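Local atomic coordinates of peptide methionine sulfoxide reductase MsrA (Treponema denticola ATCC 35405, PDB entry 5FA9), a protein that probably repairs oxidised proteins, reducing methionine sulfoxide back to methionine with thioredoxin as the electron donor, through fused MsrA and MsrB parts. Residues Y6-F12 and H50-V54; F12-E16 and H139-L143. The protein carries 2 engineered substitutions. All blocks are in the same frame, centred on the assembly; numbering follows the deposited sequence.

Contact 1 (Y6-F12 and H50-V54); sequences YLAGGSF and HAETV. Engineered in segment 6-12: Ser-11 (natural residue Cys). With D1D ((4S,5S)-1,2-dithiane-4,5-diol), chain F.
Glu-52, on strand 51-59, lays its side chain across the ring of Phe-12, the first residue of helix 12-19. Glu-52 CB lies 3.4 Å from Phe-12 CD2 and also touches the carbonyl O of Gly-10. CG sits beside CD2 and CE2 of the same ring. The chain beyond CG is extended (chi2 -168°), which carries the carboxylate across one ring face to the bound dithiane-diol. The carboxylate is turned 39° from the ring plane. Glu-52 OE2 lies over that face and accepts the backbone N-H of Phe-12, with Phe-12 N 3.3 Å away and nearly on the C-O axis. Glu-52 OE1 meets the ligand, 3.3 Å from D1D C2. The carboxylate thus bridges the helix start and the pocket.

Ser-11, engineered from the natural Cys, is the N-cap residue of helix 12-19. Ser-11 OG is anti to the backbone N (chi1 169°) and hydrogen-bonds D1D O2 at 3.2 Å. Behind the pocket Leu-7 and Val-54 form an antiparallel hydrogen-bonded pair. Val-54 N gives to Leu-7 O at 3.0 Å, and Leu-7 N gives to Val-54 O. The backbones stay close at Ala-8 and Thr-53. Beyond Ala-8, two waters link the loop to Glu-52 O. One takes the N-H of Gly-9 and gives to Gly-10 O and Glu-52 O. The other accepts from Gly-10 N and probably gives to Glu-52 O. Val-54 CG2 packs on Phe-12 CB at 3.6 Å. The Gly-Ser-Phe-Trp helix start, Gly-Cys-Phe-Trp in the natural protein, and the facing glutamate match the MsrA active-site motif, with position 11 the predicted active-site residue.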
ATOM      1  N   TYR B   6       9.937   5.541  -4.634  1.00 35.39           N
ATOM      2  CA  TYR B   6      10.136   5.957  -6.017  1.00 29.68           C
ATOM      3  C   TYR B   6      11.620   6.001  -6.367  1.00 36.32           C
ATOM      4  O   TYR B   6      12.399   6.705  -5.724  1.00 33.60           O
ATOM      5  CB  TYR B   6       9.488   7.322  -6.262  1.00 31.85           C
ATOM      6  CG  TYR B   6       7.980   7.316  -6.118  1.00 37.12           C
ATOM      7  CD1 TYR B   6       7.379   7.309  -4.865  1.00 41.92           C
ATOM      8  CD2 TYR B   6       7.157   7.318  -7.238  1.00 32.06           C
ATOM      9  CE1 TYR B   6       6.003   7.301  -4.731  1.00 35.36           C
ATOM     10  CE2 TYR B   6       5.781   7.313  -7.113  1.00 40.76           C
ATOM     11  CZ  TYR B   6       5.209   7.303  -5.858  1.00 42.97           C
ATOM     12  OH  TYR B   6       3.839   7.297  -5.731  1.00 49.38           O
ATOM     13  N   LEU B   7      12.005   5.247  -7.392  1.00 34.02           N
ATOM     14  CA  LEU B   7      13.412   5.103  -7.749  1.00 34.65           C
ATOM     15  C   LEU B   7      13.697   5.503  -9.195  1.00 38.04           C
ATOM     16  O   LEU B   7      13.105   4.964 -10.130  1.00 34.58           O
ATOM     17  CB  LEU B   7      13.869   3.662  -7.513  1.00 30.26           C
ATOM     18  CG  LEU B   7      13.699   3.130  -6.089  1.00 32.93           C
ATOM     19  CD1 LEU B   7      14.121   1.673  -6.008  1.00 30.17           C
ATOM     20  CD2 LEU B   7      14.486   3.977  -5.101  1.00 31.70           C
ATOM     21  N   ALA B   8      14.609   6.453  -9.366  1.00 36.48           N
ATOM     22  CA  ALA B   8      15.061   6.858 -10.692  1.00 35.62           C
ATOM     23  C   ALA B   8      16.474   6.344 -10.945  1.00 40.93           C
ATOM     24  O   ALA B   8      17.426   6.790 -10.307  1.00 37.59           O
ATOM     25  CB  ALA B   8      15.007   8.370 -10.837  1.00 32.45           C
ATOM     26  N   GLY B   9      16.604   5.400 -11.871  1.00 41.06           N
ATOM     27  CA  GLY B   9      17.894   4.806 -12.173  1.00 41.14           C
ATOM     28  C   GLY B   9      18.142   4.628 -13.659  1.00 53.23           C
ATOM     29  O   GLY B   9      18.534   3.549 -14.104  1.00 49.37           O
ATOM     30  N   GLY B  10      17.912   5.687 -14.428  1.00 47.87           N
ATOM     31  CA  GLY B  10      18.094   5.636 -15.867  1.00 44.56           C
ATOM     32  C   GLY B  10      16.800   5.337 -16.597  1.00 53.88           C
ATOM     33  O   GLY B  10      15.719   5.680 -16.119  1.00 58.43           O
ATOM     34  N   SER B  11      16.915   4.709 -17.764  1.00 45.67           N
ATOM     35  CA  SER B  11      15.750   4.313 -18.550  1.00 50.63           C
ATOM     36  C   SER B  11      14.836   3.408 -17.730  1.00 40.02           C
ATOM     37  O   SER B  11      15.245   2.329 -17.302  1.00 37.91           O
ATOM     38  CB  SER B  11      16.187   3.609 -19.837  1.00 47.27           C
ATOM     39  OG  SER B  11      15.088   3.000 -20.492  1.00 48.56           O
ATOM     40  N   PHE B  12      13.600   3.851 -17.511  1.00 44.11           N
ATOM     41  CA  PHE B  12      12.693   3.144 -16.609  1.00 37.48           C
ATOM     42  C   PHE B  12      12.231   1.797 -17.158  1.00 38.19           C
ATOM     43  O   PHE B  12      11.596   1.019 -16.445  1.00 41.26           O
ATOM     44  CB  PHE B  12      11.472   4.014 -16.269  1.00 39.75           C
ATOM     45  CG  PHE B  12      10.817   4.671 -17.459  1.00 43.84           C
ATOM     46  CD1 PHE B  12      10.290   3.919 -18.496  1.00 51.43           C
ATOM     47  CD2 PHE B  12      10.691   6.048 -17.512  1.00 40.13           C
ATOM     48  CE1 PHE B  12       9.679   4.530 -19.575  1.00 55.63           C
ATOM     49  CE2 PHE B  12      10.081   6.665 -18.587  1.00 61.41           C
ATOM     50  CZ  PHE B  12       9.574   5.905 -19.620  1.00 59.48           C
ATOM     51  N   HIS B  50      12.263  16.465 -15.823  1.00 74.41           N
ATOM     52  CA  HIS B  50      11.791  15.375 -14.982  1.00 63.30           C
ATOM     53  C   HIS B  50      12.704  14.165 -15.124  1.00 60.40           C
ATOM     54  O   HIS B  50      13.211  13.884 -16.210  1.00 65.93           O
ATOM     55  CB  HIS B  50      10.356  14.991 -15.353  1.00 57.90           C
ATOM     56  CG  HIS B  50       9.351  16.072 -15.098  1.00 79.32           C
ATOM     57  ND1 HIS B  50       9.028  16.505 -13.831  1.00 76.98           N
ATOM     58  CD2 HIS B  50       8.592  16.801 -15.950  1.00 78.25           C
ATOM     59  CE1 HIS B  50       8.116  17.457 -13.912  1.00 80.40           C
ATOM     60  NE2 HIS B  50       7.834  17.656 -15.187  1.00 85.58           N
ATOM     61  N   ALA B  51      12.905  13.447 -14.025  1.00 48.43           N
ATOM     62  CA  ALA B  51      13.711  12.234 -14.047  1.00 43.38           C
ATOM     63  C   ALA B  51      12.839  11.011 -14.294  1.00 44.31           C
ATOM     64  O   ALA B  51      11.747  10.893 -13.739  1.00 49.24           O
ATOM     65  CB  ALA B  51      14.480  12.084 -12.744  1.00 43.97           C
ATOM     66  N   GLU B  52      13.329  10.104 -15.132  1.00 44.39           N
ATOM     67  CA  GLU B  52      12.616   8.866 -15.416  1.00 38.50           C
ATOM     68  C   GLU B  52      12.607   7.976 -14.179  1.00 38.54           C
ATOM     69  O   GLU B  52      13.652   7.501 -13.735  1.00 45.07           O
ATOM     70  CB  GLU B  52      13.249   8.141 -16.603  1.00 46.05           C
ATOM     71  CG  GLU B  52      13.091   8.880 -17.923  1.00 48.46           C
ATOM     72  CD  GLU B  52      13.468   8.032 -19.120  1.00 52.26           C
ATOM     73  OE1 GLU B  52      13.586   8.591 -20.230  1.00 64.48           O
ATOM     74  OE2 GLU B  52      13.639   6.806 -18.952  1.00 49.60           O
ATOM     75  N   THR B  53      11.417   7.755 -13.630  1.00 40.94           N
ATOM     76  CA  THR B  53      11.280   7.105 -12.334  1.00 40.52           C
ATOM     77  C   THR B  53      10.266   5.964 -12.380  1.00 43.63           C
ATOM     78  O   THR B  53       9.279   6.024 -13.113  1.00 35.22           O
ATOM     79  CB  THR B  53      10.855   8.127 -11.254  1.00 42.87           C
ATOM     80  OG1 THR B  53      11.712   9.274 -11.319  1.00 40.79           O
ATOM     81  CG2 THR B  53      10.932   7.524  -9.858  1.00 40.01           C
ATOM     82  N   VAL B  54      10.525   4.921 -11.598  1.00 39.82           N
ATOM     83  CA  VAL B  54       9.597   3.807 -11.468  1.00 40.96           C
ATOM     84  C   VAL B  54       8.975   3.780 -10.076  1.00 40.68           C
ATOM     85  O   VAL B  54       9.683   3.737  -9.070  1.00 37.01           O
ATOM     86  CB  VAL B  54      10.285   2.456 -11.737  1.00 36.27           C
ATOM     87  CG1 VAL B  54       9.318   1.310 -11.482  1.00 35.57           C
ATOM     88  CG2 VAL B  54      10.807   2.404 -13.159  1.00 38.76           C
TER
HETATM   89  S1  D1D F 401      11.233   7.890 -23.134  1.00104.65           S
HETATM   90  C1  D1D F 401      11.313   6.334 -22.701  1.00 61.72           C
HETATM   91  C2  D1D F 401      12.759   5.947 -22.101  1.00 64.79           C
HETATM   92  O2  D1D F 401      12.800   4.708 -21.888  1.00 52.38           O
HETATM   93  C3  D1D F 401      14.039   6.376 -23.167  1.00 77.79           C
HETATM   94  O3  D1D F 401      15.139   6.171 -22.589  1.00 78.36           O
HETATM   95  C4  D1D F 401      13.965   7.921 -23.622  1.00 81.77           C
HETATM   96  S4  D1D F 401      12.516   8.323 -24.215  1.00117.93           S
HETATM   97  O   HOH W   1      14.398   4.996 -13.728  1.00 36.92           O
HETATM   98  O   HOH W   2      16.719   7.926 -13.883  1.00 38.16           O

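Contact 2 (F12-E16 and H139-L143); sequences FWGVE and HQDYL. With D1D ((4S,5S)-1,2-dithiane-4,5-diol), chain F.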
ATOM      1  N   PHE B  12      13.600   3.851 -17.511  1.00 44.11           N
ATOM      2  CA  PHE B  12      12.693   3.144 -16.609  1.00 37.48           C
ATOM      3  C   PHE B  12      12.231   1.797 -17.158  1.00 38.19           C
ATOM      4  O   PHE B  12      11.596   1.019 -16.445  1.00 41.26           O
ATOM      5  CB  PHE B  12      11.472   4.014 -16.269  1.00 39.75           C
ATOM      6  CG  PHE B  12      10.817   4.671 -17.459  1.00 43.84           C
ATOM      7  CD1 PHE B  12      10.290   3.919 -18.496  1.00 51.43           C
ATOM      8  CD2 PHE B  12      10.691   6.048 -17.512  1.00 40.13           C
ATOM      9  CE1 PHE B  12       9.679   4.530 -19.575  1.00 55.63           C
ATOM     10  CE2 PHE B  12      10.081   6.665 -18.587  1.00 61.41           C
ATOM     11  CZ  PHE B  12       9.574   5.905 -19.620  1.00 59.48           C
ATOM     12  N   TRP B  13      12.549   1.523 -18.420  1.00 39.83           N
ATOM     13  CA  TRP B  13      12.213   0.240 -19.025  1.00 38.54           C
ATOM     14  C   TRP B  13      12.927  -0.893 -18.299  1.00 35.30           C
ATOM     15  O   TRP B  13      12.313  -1.898 -17.938  1.00 40.87           O
ATOM     16  CB  TRP B  13      12.580   0.228 -20.511  1.00 44.90           C
ATOM     17  CG  TRP B  13      11.719   1.117 -21.355  1.00 49.14           C
ATOM     18  CD1 TRP B  13      10.497   1.625 -21.025  1.00 47.90           C
ATOM     19  CD2 TRP B  13      12.013   1.600 -22.670  1.00 51.75           C
ATOM     20  NE1 TRP B  13      10.013   2.396 -22.054  1.00 52.12           N
ATOM     21  CE2 TRP B  13      10.925   2.397 -23.076  1.00 54.04           C
ATOM     22  CE3 TRP B  13      13.093   1.437 -23.545  1.00 48.26           C
ATOM     23  CZ2 TRP B  13      10.884   3.030 -24.317  1.00 55.71           C
ATOM     24  CZ3 TRP B  13      13.050   2.066 -24.776  1.00 49.82           C
ATOM     25  CH2 TRP B  13      11.954   2.852 -25.150  1.00 54.72           C
ATOM     26  N   GLY B  14      14.225  -0.718 -18.081  1.00 31.84           N
ATOM     27  CA  GLY B  14      15.027  -1.721 -17.407  1.00 43.63           C
ATOM     28  C   GLY B  14      14.791  -1.745 -15.909  1.00 39.19           C
ATOM     29  O   GLY B  14      14.781  -2.812 -15.294  1.00 43.10           O
ATOM     30  N   VAL B  15      14.606  -0.565 -15.326  1.00 35.48           N
ATOM     31  CA  VAL B  15      14.370  -0.444 -13.892  1.00 33.25           C
ATOM     32  C   VAL B  15      13.097  -1.181 -13.481  1.00 40.17           C
ATOM     33  O   VAL B  15      13.088  -1.914 -12.491  1.00 41.95           O
ATOM     34  CB  VAL B  15      14.268   1.030 -13.462  1.00 33.54           C
ATOM     35  CG1 VAL B  15      14.035   1.131 -11.963  1.00 31.13           C
ATOM     36  CG2 VAL B  15      15.528   1.783 -13.857  1.00 35.19           C
ATOM     37  N   GLU B  16      12.028  -0.993 -14.248  1.00 43.17           N
ATOM     38  CA  GLU B  16      10.773  -1.680 -13.975  1.00 45.13           C
ATOM     39  C   GLU B  16      10.907  -3.173 -14.249  1.00 41.77           C
ATOM     40  O   GLU B  16      10.392  -3.999 -13.495  1.00 42.90           O
ATOM     41  CB  GLU B  16       9.631  -1.097 -14.812  1.00 36.57           C
ATOM     42  CG  GLU B  16       8.282  -1.735 -14.516  1.00 48.89           C
ATOM     43  CD  GLU B  16       7.161  -1.174 -15.367  1.00 55.57           C
ATOM     44  OE1 GLU B  16       7.410  -0.853 -16.547  1.00 59.40           O
ATOM     45  OE2 GLU B  16       6.028  -1.057 -14.853  1.00 43.45           O
ATOM     46  N   HIS B 139       4.735   2.802 -22.366  1.00 54.55           N
ATOM     47  CA  HIS B 139       5.925   2.668 -21.533  1.00 51.59           C
ATOM     48  C   HIS B 139       5.706   1.767 -20.318  1.00 47.59           C
ATOM     49  O   HIS B 139       6.647   1.478 -19.578  1.00 44.12           O
ATOM     50  CB  HIS B 139       6.399   4.045 -21.067  1.00 40.49           C
ATOM     51  CG  HIS B 139       6.833   4.943 -22.183  1.00 48.85           C
ATOM     52  ND1 HIS B 139       7.841   4.604 -23.061  1.00 44.92           N
ATOM     53  CD2 HIS B 139       6.400   6.169 -22.563  1.00 60.05           C
ATOM     54  CE1 HIS B 139       8.009   5.582 -23.933  1.00 51.41           C
ATOM     55  NE2 HIS B 139       7.146   6.543 -23.653  1.00 49.02           N
ATOM     56  N   GLN B 140       4.470   1.324 -20.113  1.00 50.68           N
ATOM     57  CA  GLN B 140       4.148   0.470 -18.973  1.00 44.67           C
ATOM     58  C   GLN B 140       4.368  -0.999 -19.313  1.00 49.79           C
ATOM     59  O   GLN B 140       3.751  -1.524 -20.241  1.00 51.83           O
ATOM     60  CB  GLN B 140       2.706   0.700 -18.519  1.00 44.62           C
ATOM     61  CG  GLN B 140       2.411   2.133 -18.102  1.00 48.18           C
ATOM     62  CD  GLN B 140       3.202   2.562 -16.880  1.00 44.55           C
ATOM     63  OE1 GLN B 140       3.603   1.735 -16.061  1.00 46.08           O
ATOM     64  NE2 GLN B 140       3.433   3.864 -16.753  1.00 46.91           N
ATOM     65  N   ASP B 141       5.241  -1.651 -18.546  1.00 51.78           N
ATOM     66  CA  ASP B 141       5.678  -3.017 -18.832  1.00 55.41           C
ATOM     67  C   ASP B 141       6.156  -3.131 -20.275  1.00 50.61           C
ATOM     68  O   ASP B 141       5.747  -4.030 -21.011  1.00 52.84           O
ATOM     69  CB  ASP B 141       4.556  -4.022 -18.555  1.00 52.45           C
ATOM     70  CG  ASP B 141       4.453  -4.387 -17.086  1.00 67.56           C
ATOM     71  OD1 ASP B 141       5.478  -4.299 -16.379  1.00 78.15           O
ATOM     72  OD2 ASP B 141       3.349  -4.761 -16.639  1.00 77.42           O
ATOM     73  N   TYR B 142       7.021  -2.199 -20.664  1.00 43.22           N
ATOM     74  CA  TYR B 142       7.527  -2.109 -22.028  1.00 47.42           C
ATOM     75  C   TYR B 142       8.251  -3.382 -22.454  1.00 50.64           C
ATOM     76  O   TYR B 142       7.983  -3.929 -23.524  1.00 53.46           O
ATOM     77  CB  TYR B 142       8.461  -0.901 -22.158  1.00 46.37           C
ATOM     78  CG  TYR B 142       9.111  -0.748 -23.515  1.00 49.76           C
ATOM     79  CD1 TYR B 142       8.472  -0.062 -24.540  1.00 51.80           C
ATOM     80  CD2 TYR B 142      10.375  -1.269 -23.765  1.00 50.91           C
ATOM     81  CE1 TYR B 142       9.065   0.086 -25.779  1.00 53.52           C
ATOM     82  CE2 TYR B 142      10.976  -1.126 -25.001  1.00 55.08           C
ATOM     83  CZ  TYR B 142      10.317  -0.447 -26.004  1.00 54.67           C
ATOM     84  OH  TYR B 142      10.913  -0.300 -27.236  1.00 61.55           O
ATOM     85  N   LEU B 143       9.164  -3.852 -21.610  1.00 50.06           N
ATOM     86  CA  LEU B 143       9.961  -5.030 -21.929  1.00 46.19           C
ATOM     87  C   LEU B 143       9.118  -6.300 -21.912  1.00 50.52           C
ATOM     88  O   LEU B 143       9.505  -7.319 -22.484  1.00 49.44           O
ATOM     89  CB  LEU B 143      11.132  -5.163 -20.956  1.00 45.06           C
ATOM     90  CG  LEU B 143      12.166  -4.038 -21.019  1.00 49.94           C
ATOM     91  CD1 LEU B 143      13.274  -4.268 -20.004  1.00 44.67           C
ATOM     92  CD2 LEU B 143      12.736  -3.913 -22.424  1.00 44.70           C
TER
HETATM   93  S1  D1D F 401      11.233   7.890 -23.134  1.00104.65           S
HETATM   94  C1  D1D F 401      11.313   6.334 -22.701  1.00 61.72           C
HETATM   95  C2  D1D F 401      12.759   5.947 -22.101  1.00 64.79           C
HETATM   96  O2  D1D F 401      12.800   4.708 -21.888  1.00 52.38           O
HETATM   97  C3  D1D F 401      14.039   6.376 -23.167  1.00 77.79           C
HETATM   98  O3  D1D F 401      15.139   6.171 -22.589  1.00 78.36           O
HETATM   99  C4  D1D F 401      13.965   7.921 -23.622  1.00 81.77           C
HETATM  100  S4  D1D F 401      12.516   8.323 -24.215  1.00117.93           S
HETATM  101  O   HOH W   3       9.696  -2.696 -18.915  1.00 42.77           O
HETATM  102  O   HOH W   4       3.408  -0.732 -15.259  1.00 38.56           O
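Trp-13 and Tyr-142 stack face to face, with the six-membered ring of Trp-13 3.7 Å from the Tyr-142 ring, centroid to centroid, and the planes 6° apart. Tyr-142 CB adds a CH-pi contact over the five-membered ring. The opposite indole face carries D1D O2, 3.2 Å from Trp-13 CE2. Phe-12 turns its edge toward the face of His-139 in an offset edge-to-face pair. Phe-12 CZ lies over that face, 3.9 Å from His-139 CG. These four rings form an aromatic cluster beside the MsrA active site, and three of them, Phe-12, Trp-13 and His-139, line the ligand pocket.

Two direct hydrogen bonds join the segments. Trp-13 NE1 gives to His-139 ND1 at 3.3 Å, in the indole plane but bent (146° at the hydrogen). Asp-141 N gives to Glu-16 OE1 at 3.1 Å from above the carboxylate plane. CG of Glu-16 stands anti to the backbone N (chi1 -177°) and the chain runs on extended, which brings its carboxylate to the turn before helix 142-145. Glu-16 OE2 is 3.6 Å from Asp-141 OD1, a close approach of like charges. Glu-16 OE2 also hydrogen-bonds Thr-28 OG1, and Asp-141 OD1 has a long, weak ion pair with Arg-20 NE.

A water links the backbones, giving to Trp-13 O and accepting from Leu-143 N. Leu-143 CD1 packs against Trp-13 O at 3.3 Å.

The two contacts lie side by side in the MsrA part of the chain, with centres about 10 Å apart. They share Phe-12. Contact 1 joins strands 2-8 and 51-59, neighbours in a mixed sheet. Contact 2 sets helix 12-19, which follows strand 2-8 directly, against the turn and short helix at 139-145. Along the chain the order is 6-12, 12-16, 50-54 and 139-143. Val-15 and Val-54 pack together where the helix meets the sheet. Both contacts touch the same D1D molecule, which Tyr-92 also hydrogen-bonds. The pocket is therefore assembled from segments far apart in sequence, around the site of the natural catalytic Cys predicted at Ser-11.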